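PDB 6O93: D-alanyl transferase DltD from Enterococcus faecalis, which probably takes part in the D-alanylation of lipoteichoic acid, helping to transfer D-alanine to this polymer of the Gram-positive cell wall. Local coordinates for residues A[42-47]-A[97-102]; A[38-43]-A[67-72]. All blocks are in the same frame, centred on the assembly; numbering follows the deposited sequence.

In the fold
Strand 40-44 is the first in the chain, and contacts 1 and 2 use its two edges. From residues 38-43 the chain runs through helix 57-63 and returns at 67-72, where contact 2 closes a beta-alpha-beta unit with an outer strand of the sheet. It continues through helix 80-90 to 97-102, and contact 1 closes the longer loop on the other edge of strand 40-44. The segment 67-72 therefore lies inside the longer loop, while Pro-42 and Phe-43 belong to both contacts. Together they join three adjacent parallel strands in the order 69-73, 40-44, 98-102, with contact 1 reaching on to the sodium and phosphate site.

Contact 1. Residues A[42-47]-A[97-102]; sequences PFFGSS and KKAVFI. With NA (sodium ion), chain K; PO4 (phosphate ion), chain F.
Parallel pairing at the heart of an SGNH-hydrolase-like alpha/beta sheet sets strand 40-44 beside strand 98-102, and shows how a strand can lead into a metal site. Three backbone bonds hold the register: Val-100 N to Pro-42 O at 2.9 Å, Phe-44 N to Val-100 O, and Ile-102 N to Phe-44 O at 2.7 Å. Pro-42 has no N-H to offer at the start of the ladder, and its CD instead rests 3.4 Å from Lys-98 O.

On one face of the sheet Phe-43 and Val-100 lie side by side. Val-100 CB sits over the ring face of Phe-43 as a CH-pi contact, 3.9 Å from the centroid, while the CG2 branch reaches CE1. On the face of Phe-44 and Phe-101, Phe-44 swings back along its strand (chi1 -56°), so that CE2 brings the ring edge to Ala-99 CB at 3.8 Å. Helix 80-90 covers this ring.

Farther along the same segment, Ser-46 OG binds the sodium ion, which Glu-48 and Ser-104 also bind. Ser-47, with His-349 and Asp-346, has the geometry of a possible catalytic triad; its N and OG both donate to O4 of a phosphate ion, probably from the crystallisation liquor, the latter at 2.6 Å. One water bridges the segments, accepting from Ser-46 OG at 3.0 Å and donating to Ile-102 O at 2.6 Å.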
loop_
_atom_site.group_PDB
_atom_site.type_symbol
_atom_site.label_atom_id
_atom_site.label_comp_id
_atom_site.label_asym_id
_atom_site.label_seq_id
_atom_site.Cartn_x
_atom_site.Cartn_y
_atom_site.Cartn_z
ATOM N N PRO A 42 -5.121 -5.735 -7.230
ATOM C CA PRO A 42 -4.965 -5.069 -5.930
ATOM C C PRO A 42 -3.871 -4.013 -5.987
ATOM O O PRO A 42 -2.758 -4.273 -6.448
ATOM C CB PRO A 42 -4.600 -6.215 -4.979
ATOM C CG PRO A 42 -3.982 -7.249 -5.855
ATOM C CD PRO A 42 -4.701 -7.148 -7.176
ATOM N N PHE A 43 -4.208 -2.811 -5.524
ATOM C CA PHE A 43 -3.262 -1.709 -5.371
ATOM C C PHE A 43 -2.964 -1.581 -3.883
ATOM O O PHE A 43 -3.757 -1.002 -3.135
ATOM C CB PHE A 43 -3.830 -0.400 -5.915
ATOM C CG PHE A 43 -3.676 -0.225 -7.397
ATOM C CD1 PHE A 43 -3.933 -1.267 -8.270
ATOM C CD2 PHE A 43 -3.307 1.004 -7.920
ATOM C CE1 PHE A 43 -3.805 -1.093 -9.635
ATOM C CE2 PHE A 43 -3.179 1.185 -9.283
ATOM C CZ PHE A 43 -3.429 0.133 -10.142
ATOM N N PHE A 44 -1.825 -2.120 -3.455
ATOM C CA PHE A 44 -1.388 -1.982 -2.072
ATOM C C PHE A 44 -0.677 -0.645 -1.900
ATOM O O PHE A 44 0.314 -0.368 -2.585
ATOM C CB PHE A 44 -0.464 -3.134 -1.683
ATOM C CG PHE A 44 -1.070 -4.495 -1.883
ATOM C CD1 PHE A 44 -1.982 -5.005 -0.972
ATOM C CD2 PHE A 44 -0.722 -5.268 -2.981
ATOM C CE1 PHE A 44 -2.538 -6.259 -1.153
ATOM C CE2 PHE A 44 -1.274 -6.525 -3.165
ATOM C CZ PHE A 44 -2.185 -7.020 -2.251
ATOM N N GLY A 45 -1.183 0.184 -0.991
ATOM C CA GLY A 45 -0.592 1.485 -0.737
ATOM C C GLY A 45 -1.101 2.098 0.550
ATOM O O GLY A 45 -1.462 1.377 1.484
ATOM N N SER A 46 -1.139 3.430 0.612
ATOM C CA SER A 46 -1.655 4.118 1.789
ATOM C C SER A 46 -2.484 5.331 1.366
ATOM O O SER A 46 -3.294 5.227 0.439
ATOM C CB SER A 46 -0.500 4.491 2.729
ATOM O OG SER A 46 0.542 5.174 2.056
ATOM N N SER A 47 -2.307 6.481 2.029
ATOM C CA SER A 47 -3.244 7.588 1.852
ATOM C C SER A 47 -3.224 8.165 0.440
ATOM O O SER A 47 -4.203 8.801 0.032
ATOM C CB SER A 47 -2.951 8.699 2.864
ATOM O OG SER A 47 -1.644 9.225 2.704
ATOM N N LYS A 97 -1.288 -14.151 -9.946
ATOM C CA LYS A 97 -1.949 -12.975 -10.484
ATOM C C LYS A 97 -1.009 -11.773 -10.424
ATOM O O LYS A 97 0.178 -11.897 -10.097
ATOM C CB LYS A 97 -3.256 -12.731 -9.729
ATOM C CG LYS A 97 -4.221 -13.906 -9.841
ATOM C CD LYS A 97 -5.653 -13.513 -9.536
ATOM C CE LYS A 97 -6.600 -14.667 -9.819
ATOM N NZ LYS A 97 -6.212 -15.904 -9.080
ATOM N N LYS A 98 -1.541 -10.601 -10.758
ATOM C CA LYS A 98 -0.765 -9.374 -10.800
ATOM C C LYS A 98 -1.227 -8.416 -9.712
ATOM O O LYS A 98 -2.405 -8.388 -9.343
ATOM C CB LYS A 98 -0.880 -8.698 -12.171
ATOM C CG LYS A 98 -0.196 -9.467 -13.287
ATOM C CD LYS A 98 -0.173 -8.679 -14.583
ATOM C CE LYS A 98 0.680 -9.376 -15.629
ATOM N NZ LYS A 98 0.589 -8.715 -16.958
ATOM N N ALA A 99 -0.284 -7.632 -9.198
ATOM C CA ALA A 99 -0.574 -6.662 -8.156
ATOM C C ALA A 99 0.279 -5.421 -8.371
ATOM O O ALA A 99 1.273 -5.438 -9.102
ATOM C CB ALA A 99 -0.319 -7.241 -6.759
ATOM N N VAL A 100 -0.135 -4.333 -7.730
ATOM C CA VAL A 100 0.596 -3.073 -7.740
ATOM C C VAL A 100 0.870 -2.689 -6.295
ATOM O O VAL A 100 -0.024 -2.773 -5.445
ATOM C CB VAL A 100 -0.186 -1.967 -8.472
ATOM C CG1 VAL A 100 0.576 -0.650 -8.430
ATOM C CG2 VAL A 100 -0.460 -2.376 -9.911
ATOM N N PHE A 101 2.106 -2.281 -6.016
ATOM C CA PHE A 101 2.540 -1.947 -4.661
ATOM C C PHE A 101 3.147 -0.553 -4.688
ATOM O O PHE A 101 4.195 -0.339 -5.305
ATOM C CB PHE A 101 3.547 -2.974 -4.138
ATOM C CG PHE A 101 3.728 -2.943 -2.645
ATOM C CD1 PHE A 101 4.485 -1.950 -2.044
ATOM C CD2 PHE A 101 3.150 -3.912 -1.846
ATOM C CE1 PHE A 101 4.655 -1.921 -0.673
ATOM C CE2 PHE A 101 3.315 -3.889 -0.471
ATOM C CZ PHE A 101 4.069 -2.892 0.114
ATOM N N ILE A 102 2.497 0.395 -4.023
ATOM C CA ILE A 102 2.941 1.783 -4.009
ATOM C C ILE A 102 3.698 2.019 -2.709
ATOM O O ILE A 102 3.108 2.056 -1.624
ATOM C CB ILE A 102 1.763 2.753 -4.163
ATOM C CG1 ILE A 102 1.106 2.542 -5.531
ATOM C CG2 ILE A 102 2.241 4.194 -4.013
ATOM C CD1 ILE A 102 -0.173 3.307 -5.722
HETATM NA NA NA K . 1.376 7.793 1.477
HETATM P P PO4 F . 0.776 7.394 5.064
HETATM O O1 PO4 F . 0.742 6.049 5.751
HETATM O O2 PO4 F . 2.180 7.673 4.579
HETATM O O3 PO4 F . 0.354 8.472 6.034
HETATM O O4 PO4 F . -0.170 7.389 3.888
HETATM O O HOH W 1 2.082 3.951 -0.240
#

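Contact 2. Residues A[38-43]-A[67-72]; sequences GKYVPF and NYRPFL
Differing first torsions bring the rings of Tyr-40 and Phe-71 together: Tyr-40 holds CG anti to its carbonyl carbon (chi1 -71°), whereas Phe-71 extends CG away from its backbone N (chi1 -161°). The edge of Phe-71 thus meets the face of Tyr-40 in an offset edge-to-face pair, with the planes perpendicular and the centroids 5.9 Å apart. CD2 of Phe-71 makes the approach, 4.0 Å from Tyr-40 CD1. Arg-69 CB touches the same tyrosine at CD1 and CE1, while Pro-70 O lies at the ring edge. Helices 10-17 and 29-36 pack against this side of the sheet.

On the other face, Val-41 CG2 meets Tyr-68 CD1 at 3.9 Å, and the tyrosine hydroxyl is bonded to Asp-363. Pro-70 runs alongside Phe-43 and lays CB over its ring, 3.7 Å from the centroid. This is the face opposite Val-100, so the ring is clasped between the two neighbouring strands. Leu-72 CD2 reaches Phe-43 CB.

The backbones form a parallel ladder of four bonds. Lys-39 O accepts from Arg-69 N, Arg-69 O from Val-41 N at 2.8 Å, Val-41 O from Phe-71 N, and Phe-71 O from Phe-43 N at 2.9 Å. Arg-69 N and Phe-71 N face strand 40-44, so Pro-70 N, between them, points away from it, and the proline costs this ladder no bond.

Arg-69 bends at chi2 and sends NH1 back to Tyr-68 O at 2.9 Å. The oxygen is nearly in the guanidinium plane, but NH1 stands above the carbonyl plane. With NH1 also bonded to Arg-66 O and NH2 in a salt bridge to Glu-62 of helix 57-63, the guanidinium is tied within its own beta-alpha-beta unit, which probably restricts its rotation and balances its charge, while apolar and aromatic groups carry the side-chain packing between the strands.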
loop_
_atom_site.group_PDB
_atom_site.type_symbol
_atom_site.label_atom_id
_atom_site.label_comp_id
_atom_site.label_asym_id
_atom_site.label_seq_id
_atom_site.Cartn_x
_atom_site.Cartn_y
_atom_site.Cartn_z
ATOM N N GLY A 38 -9.733 -12.263 -10.886
ATOM C CA GLY A 38 -8.792 -11.906 -11.926
ATOM C C GLY A 38 -9.073 -10.587 -12.610
ATOM O O GLY A 38 -8.229 -10.118 -13.385
ATOM N N LYS A 39 -10.225 -9.969 -12.350
ATOM C CA LYS A 39 -10.577 -8.700 -12.967
ATOM C C LYS A 39 -10.101 -7.496 -12.169
ATOM O O LYS A 39 -9.979 -6.405 -12.737
ATOM C CB LYS A 39 -12.096 -8.609 -13.149
ATOM C CG LYS A 39 -12.671 -9.662 -14.084
ATOM C CD LYS A 39 -14.178 -9.517 -14.226
ATOM C CE LYS A 39 -14.734 -10.481 -15.263
ATOM N NZ LYS A 39 -16.213 -10.358 -15.401
ATOM N N TYR A 40 -9.828 -7.664 -10.878
ATOM C CA TYR A 40 -9.426 -6.567 -10.008
ATOM C C TYR A 40 -7.962 -6.736 -9.627
ATOM O O TYR A 40 -7.578 -7.759 -9.046
ATOM C CB TYR A 40 -10.318 -6.506 -8.765
ATOM C CG TYR A 40 -11.725 -6.042 -9.078
ATOM C CD1 TYR A 40 -12.014 -4.692 -9.214
ATOM C CD2 TYR A 40 -12.758 -6.955 -9.254
ATOM C CE1 TYR A 40 -13.292 -4.260 -9.511
ATOM C CE2 TYR A 40 -14.044 -6.531 -9.549
ATOM C CZ TYR A 40 -14.305 -5.181 -9.678
ATOM O OH TYR A 40 -15.578 -4.748 -9.975
ATOM N N VAL A 41 -7.153 -5.733 -9.953
ATOM C CA VAL A 41 -5.729 -5.729 -9.627
ATOM C C VAL A 41 -5.569 -5.038 -8.275
ATOM O O VAL A 41 -5.870 -3.836 -8.171
ATOM C CB VAL A 41 -4.909 -5.018 -10.711
ATOM C CG1 VAL A 41 -3.423 -5.064 -10.380
ATOM C CG2 VAL A 41 -5.172 -5.638 -12.077
ATOM N N PRO A 42 -5.121 -5.735 -7.230
ATOM C CA PRO A 42 -4.965 -5.069 -5.930
ATOM C C PRO A 42 -3.871 -4.013 -5.987
ATOM O O PRO A 42 -2.758 -4.273 -6.448
ATOM C CB PRO A 42 -4.600 -6.215 -4.979
ATOM C CG PRO A 42 -3.982 -7.249 -5.855
ATOM C CD PRO A 42 -4.701 -7.148 -7.176
ATOM N N PHE A 43 -4.208 -2.811 -5.524
ATOM C CA PHE A 43 -3.262 -1.709 -5.371
ATOM C C PHE A 43 -2.964 -1.581 -3.883
ATOM O O PHE A 43 -3.757 -1.002 -3.135
ATOM C CB PHE A 43 -3.830 -0.400 -5.915
ATOM C CG PHE A 43 -3.676 -0.225 -7.397
ATOM C CD1 PHE A 43 -3.933 -1.267 -8.270
ATOM C CD2 PHE A 43 -3.307 1.004 -7.920
ATOM C CE1 PHE A 43 -3.805 -1.093 -9.635
ATOM C CE2 PHE A 43 -3.179 1.185 -9.283
ATOM C CZ PHE A 43 -3.429 0.133 -10.142
ATOM N N ASN A 67 -9.729 -4.305 -19.432
ATOM C CA ASN A 67 -10.054 -5.636 -18.936
ATOM C C ASN A 67 -9.672 -5.829 -17.474
ATOM O O ASN A 67 -9.653 -6.968 -16.998
ATOM C CB ASN A 67 -9.369 -6.704 -19.798
ATOM C CG ASN A 67 -7.866 -6.526 -19.862
ATOM O OD1 ASN A 67 -7.287 -5.741 -19.111
ATOM N ND2 ASN A 67 -7.224 -7.259 -20.764
ATOM N N TYR A 68 -9.366 -4.748 -16.759
ATOM C CA TYR A 68 -9.042 -4.822 -15.344
ATOM C C TYR A 68 -9.461 -3.520 -14.683
ATOM O O TYR A 68 -9.642 -2.493 -15.342
ATOM C CB TYR A 68 -7.545 -5.068 -15.111
ATOM C CG TYR A 68 -6.676 -3.892 -15.496
ATOM C CD1 TYR A 68 -6.363 -2.901 -14.574
ATOM C CD2 TYR A 68 -6.177 -3.766 -16.786
ATOM C CE1 TYR A 68 -5.575 -1.820 -14.924
ATOM C CE2 TYR A 68 -5.389 -2.692 -17.146
ATOM C CZ TYR A 68 -5.091 -1.723 -16.212
ATOM O OH TYR A 68 -4.307 -0.652 -16.571
ATOM N N ARG A 69 -9.608 -3.572 -13.360
ATOM C CA ARG A 69 -9.871 -2.393 -12.558
ATOM C C ARG A 69 -8.966 -2.459 -11.337
ATOM O O ARG A 69 -8.715 -3.555 -10.815
ATOM C CB ARG A 69 -11.334 -2.303 -12.107
ATOM C CG ARG A 69 -12.338 -2.146 -13.237
ATOM C CD ARG A 69 -12.217 -0.792 -13.914
ATOM N NE ARG A 69 -13.273 -0.587 -14.901
ATOM C CZ ARG A 69 -13.279 -1.125 -16.116
ATOM N NH1 ARG A 69 -12.283 -1.910 -16.509
ATOM N NH2 ARG A 69 -14.285 -0.879 -16.944
ATOM N N PRO A 70 -8.454 -1.327 -10.864
ATOM C CA PRO A 70 -7.749 -1.336 -9.580
ATOM C C PRO A 70 -8.694 -1.672 -8.440
ATOM O O PRO A 70 -9.893 -1.382 -8.485
ATOM C CB PRO A 70 -7.215 0.096 -9.451
ATOM C CG PRO A 70 -7.219 0.641 -10.843
ATOM C CD PRO A 70 -8.378 -0.012 -11.523
ATOM N N PHE A 71 -8.141 -2.300 -7.407
ATOM C CA PHE A 71 -8.846 -2.495 -6.141
ATOM C C PHE A 71 -7.974 -1.872 -5.058
ATOM O O PHE A 71 -6.974 -2.463 -4.639
ATOM C CB PHE A 71 -9.122 -3.968 -5.865
ATOM C CG PHE A 71 -10.213 -4.195 -4.853
ATOM C CD1 PHE A 71 -9.988 -3.955 -3.508
ATOM C CD2 PHE A 71 -11.461 -4.637 -5.250
ATOM C CE1 PHE A 71 -10.989 -4.154 -2.578
ATOM C CE2 PHE A 71 -12.468 -4.841 -4.323
ATOM C CZ PHE A 71 -12.231 -4.600 -2.987
ATOM N N LEU A 72 -8.350 -0.675 -4.616
ATOM C CA LEU A 72 -7.512 0.097 -3.708
ATOM C C LEU A 72 -7.523 -0.532 -2.319
ATOM O O LEU A 72 -8.584 -0.698 -1.708
ATOM C CB LEU A 72 -8.002 1.544 -3.658
ATOM C CG LEU A 72 -8.156 2.223 -5.024
ATOM C CD1 LEU A 72 -8.552 3.688 -4.877
ATOM C CD2 LEU A 72 -6.882 2.102 -5.843
#